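Local coordinates for protein monoglyceride lipase (Saccharomyces cerevisiae, PDB 4ZWN) that hydrolyses monoacylglycerols to free fatty acids and glycerol, preferring monounsaturated substrates, and also takes part in the breakdown of fatty acid ethyl esters, at residues Pro24-Leu36 and Thr74-Leu86. The protein carries 2 engineered substitutions. Sequence-based numbering, arbitrary orientation.
Sequences PYPYKVQTTVPEL and TKIQFRLMDHLSL
Asp82, buried on helix 78-86, takes four hydrogen bonds from the loop 24-36. Its CG stands anti to the backbone N (chi1 -166°), which carries the carboxylate out to the loop. Asp82 OD2 accepts from Tyr27 OH, at a doubtfully short 2.4 Å, and from Gln30 N at 2.7 Å, nearly straight (168°). Asp82 OD1 takes Thr31 N on its syn lone pair and Thr31 OG1 at 2.6 Å, the latter nearly in line with the C-O bond of Asp82 OD1. That hydroxyl also bonds Trp51 of strand 44-51. The Tyr27 ring lies over Arg79, whose CG sits 3.8 Å from the ring centroid in a CH-pi contact, while the guanidinium runs on to Asp310 and the carbonyl of Glu308. Tyr25 packs here too, its OH 3.5 Å from Lys75 O. The solvent side is looser: at the rim, exposed Val33 brushes buried Phe78 (CG1 to CZ 4.0 Å), and exposed Gln30 lays OE1 against Leu86 CD1. Cutting Asp82 back to an alanine is likely to leave Gln30 N, Thr31 N and both hydroxyls without their shared acceptor. One carboxylate thus ties the N-terminal loop across the first helix of this alpha/beta hydrolase; the Gln30 and Thr31 donors probably favour its ionised form.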
loop_
_atom_site.group_PDB
_atom_site.type_symbol
_atom_site.label_atom_id
_atom_site.label_comp_id
_atom_site.label_asym_id
_atom_site.label_seq_id
_atom_site.Cartn_x
_atom_site.Cartn_y
_atom_site.Cartn_z
ATOM N N PRO A 24 8.080 -1.493 -22.168
ATOM C CA PRO A 24 9.071 -1.040 -21.187
ATOM C C PRO A 24 8.460 -0.270 -20.018
ATOM O O PRO A 24 7.378 0.301 -20.148
ATOM C CB PRO A 24 9.975 -0.127 -22.015
ATOM C CG PRO A 24 9.056 0.451 -23.034
ATOM C CD PRO A 24 8.074 -0.646 -23.375
ATOM N N TYR A 25 9.162 -0.263 -18.890
ATOM C CA TYR A 25 8.767 0.537 -17.739
ATOM C C TYR A 25 8.908 2.017 -18.082
ATOM O O TYR A 25 10.018 2.508 -18.283
ATOM C CB TYR A 25 9.616 0.171 -16.518
ATOM C CG TYR A 25 9.196 0.841 -15.228
ATOM C CD1 TYR A 25 7.903 0.706 -14.737
ATOM C CD2 TYR A 25 10.101 1.590 -14.488
ATOM C CE1 TYR A 25 7.522 1.313 -13.553
ATOM C CE2 TYR A 25 9.731 2.197 -13.304
ATOM C CZ TYR A 25 8.442 2.057 -12.841
ATOM O OH TYR A 25 8.075 2.663 -11.662
ATOM N N PRO A 26 7.775 2.732 -18.157
ATOM C CA PRO A 26 7.719 4.116 -18.642
ATOM C C PRO A 26 8.557 5.094 -17.825
ATOM O O PRO A 26 8.981 6.119 -18.355
ATOM C CB PRO A 26 6.228 4.467 -18.527
ATOM C CG PRO A 26 5.528 3.151 -18.528
ATOM C CD PRO A 26 6.442 2.231 -17.787
ATOM N N TYR A 27 8.791 4.785 -16.556
ATOM C CA TYR A 27 9.497 5.715 -15.682
ATOM C C TYR A 27 11.000 5.453 -15.661
ATOM O O TYR A 27 11.448 4.307 -15.590
ATOM C CB TYR A 27 8.933 5.647 -14.259
ATOM C CG TYR A 27 9.676 6.525 -13.277
ATOM C CD1 TYR A 27 9.535 7.907 -13.305
ATOM C CD2 TYR A 27 10.517 5.971 -12.322
ATOM C CE1 TYR A 27 10.215 8.713 -12.411
ATOM C CE2 TYR A 27 11.198 6.768 -11.424
ATOM C CZ TYR A 27 11.045 8.136 -11.473
ATOM O OH TYR A 27 11.726 8.928 -10.578
ATOM N N LYS A 28 11.769 6.535 -15.729
ATOM C CA LYS A 28 13.222 6.472 -15.653
ATOM C C LYS A 28 13.683 6.786 -14.235
ATOM O O LYS A 28 13.538 7.916 -13.771
ATOM C CB LYS A 28 13.857 7.456 -16.641
ATOM C CG LYS A 28 13.422 7.284 -18.092
ATOM C CD LYS A 28 14.064 6.057 -18.720
ATOM C CE LYS A 28 14.145 6.187 -20.234
ATOM N NZ LYS A 28 14.879 5.042 -20.845
ATOM N N VAL A 29 14.226 5.790 -13.545
ATOM C CA VAL A 29 14.716 5.990 -12.186
ATOM C C VAL A 29 15.921 6.925 -12.207
ATOM O O VAL A 29 16.820 6.773 -13.032
ATOM C CB VAL A 29 15.092 4.654 -11.514
ATOM C CG1 VAL A 29 15.570 4.886 -10.087
ATOM C CG2 VAL A 29 13.905 3.705 -11.531
ATOM N N GLN A 30 15.927 7.901 -11.303
ATOM C CA GLN A 30 16.962 8.927 -11.292
ATOM C C GLN A 30 18.078 8.623 -10.299
ATOM O O GLN A 30 19.192 9.128 -10.437
ATOM C CB GLN A 30 16.343 10.289 -10.979
ATOM C CG GLN A 30 15.184 10.642 -11.887
ATOM C CD GLN A 30 14.513 11.935 -11.492
ATOM O OE1 GLN A 30 15.162 12.858 -10.999
ATOM N NE2 GLN A 30 13.203 12.010 -11.700
ATOM N N THR A 31 17.779 7.800 -9.298
ATOM C CA THR A 31 18.788 7.407 -8.321
ATOM C C THR A 31 19.220 5.963 -8.539
ATOM O O THR A 31 18.786 5.308 -9.488
ATOM C CB THR A 31 18.282 7.573 -6.874
ATOM O OG1 THR A 31 17.174 6.694 -6.645
ATOM C CG2 THR A 31 17.853 9.005 -6.622
ATOM N N THR A 32 20.082 5.472 -7.655
ATOM C CA THR A 32 20.606 4.118 -7.762
ATOM C C THR A 32 19.640 3.097 -7.168
ATOM O O THR A 32 19.350 3.122 -5.972
ATOM C CB THR A 32 21.970 3.992 -7.058
ATOM O OG1 THR A 32 22.879 4.958 -7.601
ATOM C CG2 THR A 32 22.540 2.594 -7.246
ATOM N N VAL A 33 19.148 2.197 -8.013
ATOM C CA VAL A 33 18.228 1.155 -7.575
ATOM C C VAL A 33 18.920 0.178 -6.628
ATOM O O VAL A 33 19.948 -0.402 -6.974
ATOM C CB VAL A 33 17.639 0.387 -8.774
ATOM C CG1 VAL A 33 16.725 -0.730 -8.295
ATOM C CG2 VAL A 33 16.888 1.341 -9.694
ATOM N N PRO A 34 18.359 0.008 -5.421
ATOM C CA PRO A 34 18.899 -0.860 -4.367
ATOM C C PRO A 34 18.912 -2.339 -4.744
ATOM O O PRO A 34 18.180 -2.786 -5.627
ATOM C CB PRO A 34 17.946 -0.623 -3.190
ATOM C CG PRO A 34 17.336 0.709 -3.461
ATOM C CD PRO A 34 17.203 0.787 -4.948
ATOM N N GLU A 35 19.763 -3.086 -4.055
ATOM C CA GLU A 35 19.879 -4.531 -4.217
ATOM C C GLU A 35 18.571 -5.207 -3.798
ATOM O O GLU A 35 18.036 -4.917 -2.732
ATOM C CB GLU A 35 21.032 -5.053 -3.360
ATOM C CG GLU A 35 21.127 -6.560 -3.161
ATOM C CD GLU A 35 22.285 -6.971 -2.257
ATOM O OE1 GLU A 35 23.163 -6.127 -1.997
ATOM O OE2 GLU A 35 22.308 -8.135 -1.797
ATOM N N LEU A 36 18.023 -6.085 -4.631
ATOM C CA LEU A 36 16.883 -6.883 -4.171
ATOM C C LEU A 36 17.438 -7.924 -3.165
ATOM O O LEU A 36 18.239 -8.826 -3.556
ATOM C CB LEU A 36 16.117 -7.526 -5.345
ATOM C CG LEU A 36 14.639 -7.828 -5.060
ATOM C CD1 LEU A 36 13.782 -7.990 -6.314
ATOM C CD2 LEU A 36 14.527 -9.068 -4.197
ATOM N N THR A 74 7.892 -4.878 -5.706
ATOM C CA THR A 74 8.893 -3.820 -5.531
ATOM C C THR A 74 8.955 -2.795 -6.668
ATOM O O THR A 74 8.938 -1.592 -6.415
ATOM C CB THR A 74 10.303 -4.413 -5.357
ATOM O OG1 THR A 74 10.622 -5.229 -6.491
ATOM C CG2 THR A 74 10.378 -5.253 -4.090
ATOM N N LYS A 75 9.024 -3.271 -7.910
ATOM C CA LYS A 75 9.179 -2.392 -9.071
ATOM C C LYS A 75 8.058 -1.359 -9.184
ATOM O O LYS A 75 8.282 -0.239 -9.650
ATOM C CB LYS A 75 9.254 -3.218 -10.364
ATOM C CG LYS A 75 9.352 -2.381 -11.639
ATOM C CD LYS A 75 9.427 -3.251 -12.886
ATOM C CE LYS A 75 10.839 -3.761 -13.127
ATOM N NZ LYS A 75 11.776 -2.642 -13.419
ATOM N N ILE A 76 6.857 -1.736 -8.758
ATOM C CA ILE A 76 5.710 -0.836 -8.833
ATOM C C ILE A 76 5.940 0.404 -7.969
ATOM O O ILE A 76 5.504 1.503 -8.310
ATOM C CB ILE A 76 4.408 -1.545 -8.403
ATOM C CG1 ILE A 76 4.199 -2.817 -9.229
ATOM C CG2 ILE A 76 3.206 -0.620 -8.555
ATOM C CD1 ILE A 76 4.070 -2.568 -10.720
ATOM N N GLN A 77 6.651 0.233 -6.860
ATOM C CA GLN A 77 6.905 1.353 -5.963
ATOM C C GLN A 77 8.230 2.059 -6.255
ATOM O O GLN A 77 8.653 2.922 -5.484
ATOM C CB GLN A 77 6.870 0.884 -4.508
ATOM C CG GLN A 77 5.546 1.162 -3.816
ATOM C CD GLN A 77 4.370 0.539 -4.541
ATOM O OE1 GLN A 77 3.615 1.221 -5.234
ATOM N NE2 GLN A 77 4.205 -0.768 -4.378
ATOM N N PHE A 78 8.873 1.705 -7.367
ATOM C CA PHE A 78 10.119 2.359 -7.769
ATOM C C PHE A 78 9.942 3.864 -7.926
ATOM O O PHE A 78 10.746 4.648 -7.427
ATOM C CB PHE A 78 10.651 1.779 -9.083
ATOM C CG PHE A 78 11.426 0.501 -8.921
ATOM C CD1 PHE A 78 11.522 -0.120 -7.685
ATOM C CD2 PHE A 78 12.069 -0.072 -10.005
ATOM C CE1 PHE A 78 12.237 -1.298 -7.536
ATOM C CE2 PHE A 78 12.786 -1.245 -9.862
ATOM C CZ PHE A 78 12.869 -1.857 -8.626
ATOM N N ARG A 79 8.885 4.251 -8.634
ATOM C CA ARG A 79 8.595 5.651 -8.912
ATOM C C ARG A 79 8.486 6.455 -7.617
ATOM O O ARG A 79 9.005 7.567 -7.518
ATOM C CB ARG A 79 7.304 5.757 -9.728
ATOM C CG ARG A 79 7.079 7.071 -10.457
ATOM C CD ARG A 79 5.760 7.000 -11.227
ATOM N NE ARG A 79 5.485 8.194 -12.023
ATOM C CZ ARG A 79 4.385 8.363 -12.752
ATOM N NH1 ARG A 79 3.455 7.416 -12.783
ATOM N NH2 ARG A 79 4.209 9.479 -13.448
ATOM N N LEU A 80 7.827 5.877 -6.619
ATOM C CA LEU A 80 7.636 6.551 -5.338
ATOM C C LEU A 80 8.934 6.633 -4.538
ATOM O O LEU A 80 9.292 7.693 -4.026
ATOM C CB LEU A 80 6.566 5.836 -4.517
ATOM C CG LEU A 80 6.317 6.392 -3.117
ATOM C CD1 LEU A 80 5.902 7.859 -3.186
ATOM C CD2 LEU A 80 5.265 5.557 -2.403
ATOM N N MET A 81 9.627 5.504 -4.431
ATOM C CA MET A 81 10.872 5.431 -3.675
ATOM C C MET A 81 11.964 6.312 -4.279
ATOM O O MET A 81 12.784 6.880 -3.556
ATOM C CB MET A 81 11.353 3.981 -3.591
ATOM C CG MET A 81 10.420 3.080 -2.805
ATOM S SD MET A 81 11.034 1.408 -2.524
ATOM C CE MET A 81 10.899 0.713 -4.169
ATOM N N ASP A 82 11.969 6.425 -5.604
ATOM C CA ASP A 82 12.941 7.264 -6.295
ATOM C C ASP A 82 12.753 8.734 -5.924
ATOM O O ASP A 82 13.716 9.425 -5.594
ATOM C CB ASP A 82 12.830 7.080 -7.810
ATOM C CG ASP A 82 14.024 7.655 -8.559
ATOM O OD1 ASP A 82 15.160 7.542 -8.048
ATOM O OD2 ASP A 82 13.827 8.218 -9.659
ATOM N N HIS A 83 11.510 9.206 -5.970
ATOM C CA HIS A 83 11.206 10.594 -5.628
ATOM C C HIS A 83 11.428 10.872 -4.143
ATOM O O HIS A 83 11.888 11.950 -3.773
ATOM C CB HIS A 83 9.767 10.950 -6.013
ATOM C CG HIS A 83 9.575 11.208 -7.476
ATOM N ND1 HIS A 83 9.639 10.209 -8.424
ATOM C CD2 HIS A 83 9.317 12.352 -8.153
ATOM C CE1 HIS A 83 9.428 10.727 -9.621
ATOM N NE2 HIS A 83 9.231 12.025 -9.485
ATOM N N LEU A 84 11.099 9.903 -3.295
ATOM C CA LEU A 84 11.340 10.048 -1.862
ATOM C C LEU A 84 12.835 10.148 -1.571
ATOM O O LEU A 84 13.259 10.923 -0.715
ATOM C CB LEU A 84 10.730 8.880 -1.084
ATOM C CG LEU A 84 9.211 8.885 -0.901
ATOM C CD1 LEU A 84 8.748 7.594 -0.245
ATOM C CD2 LEU A 84 8.773 10.088 -0.080
ATOM N N SER A 85 13.626 9.357 -2.291
ATOM C CA SER A 85 15.075 9.352 -2.123
ATOM C C SER A 85 15.670 10.712 -2.471
ATOM O O SER A 85 16.591 11.186 -1.806
ATOM C CB SER A 85 15.709 8.260 -2.988
ATOM O OG SER A 85 17.116 8.231 -2.830
ATOM N N LEU A 86 15.127 11.337 -3.514
ATOM C CA LEU A 86 15.580 12.654 -3.954
ATOM C C LEU A 86 15.213 13.759 -2.969
ATOM O O LEU A 86 15.841 14.820 -2.958
ATOM C CB LEU A 86 14.996 12.984 -5.331
ATOM C CG LEU A 86 15.545 12.191 -6.517
ATOM C CD1 LEU A 86 14.733 12.474 -7.764
ATOM C CD2 LEU A 86 17.006 12.528 -6.747
#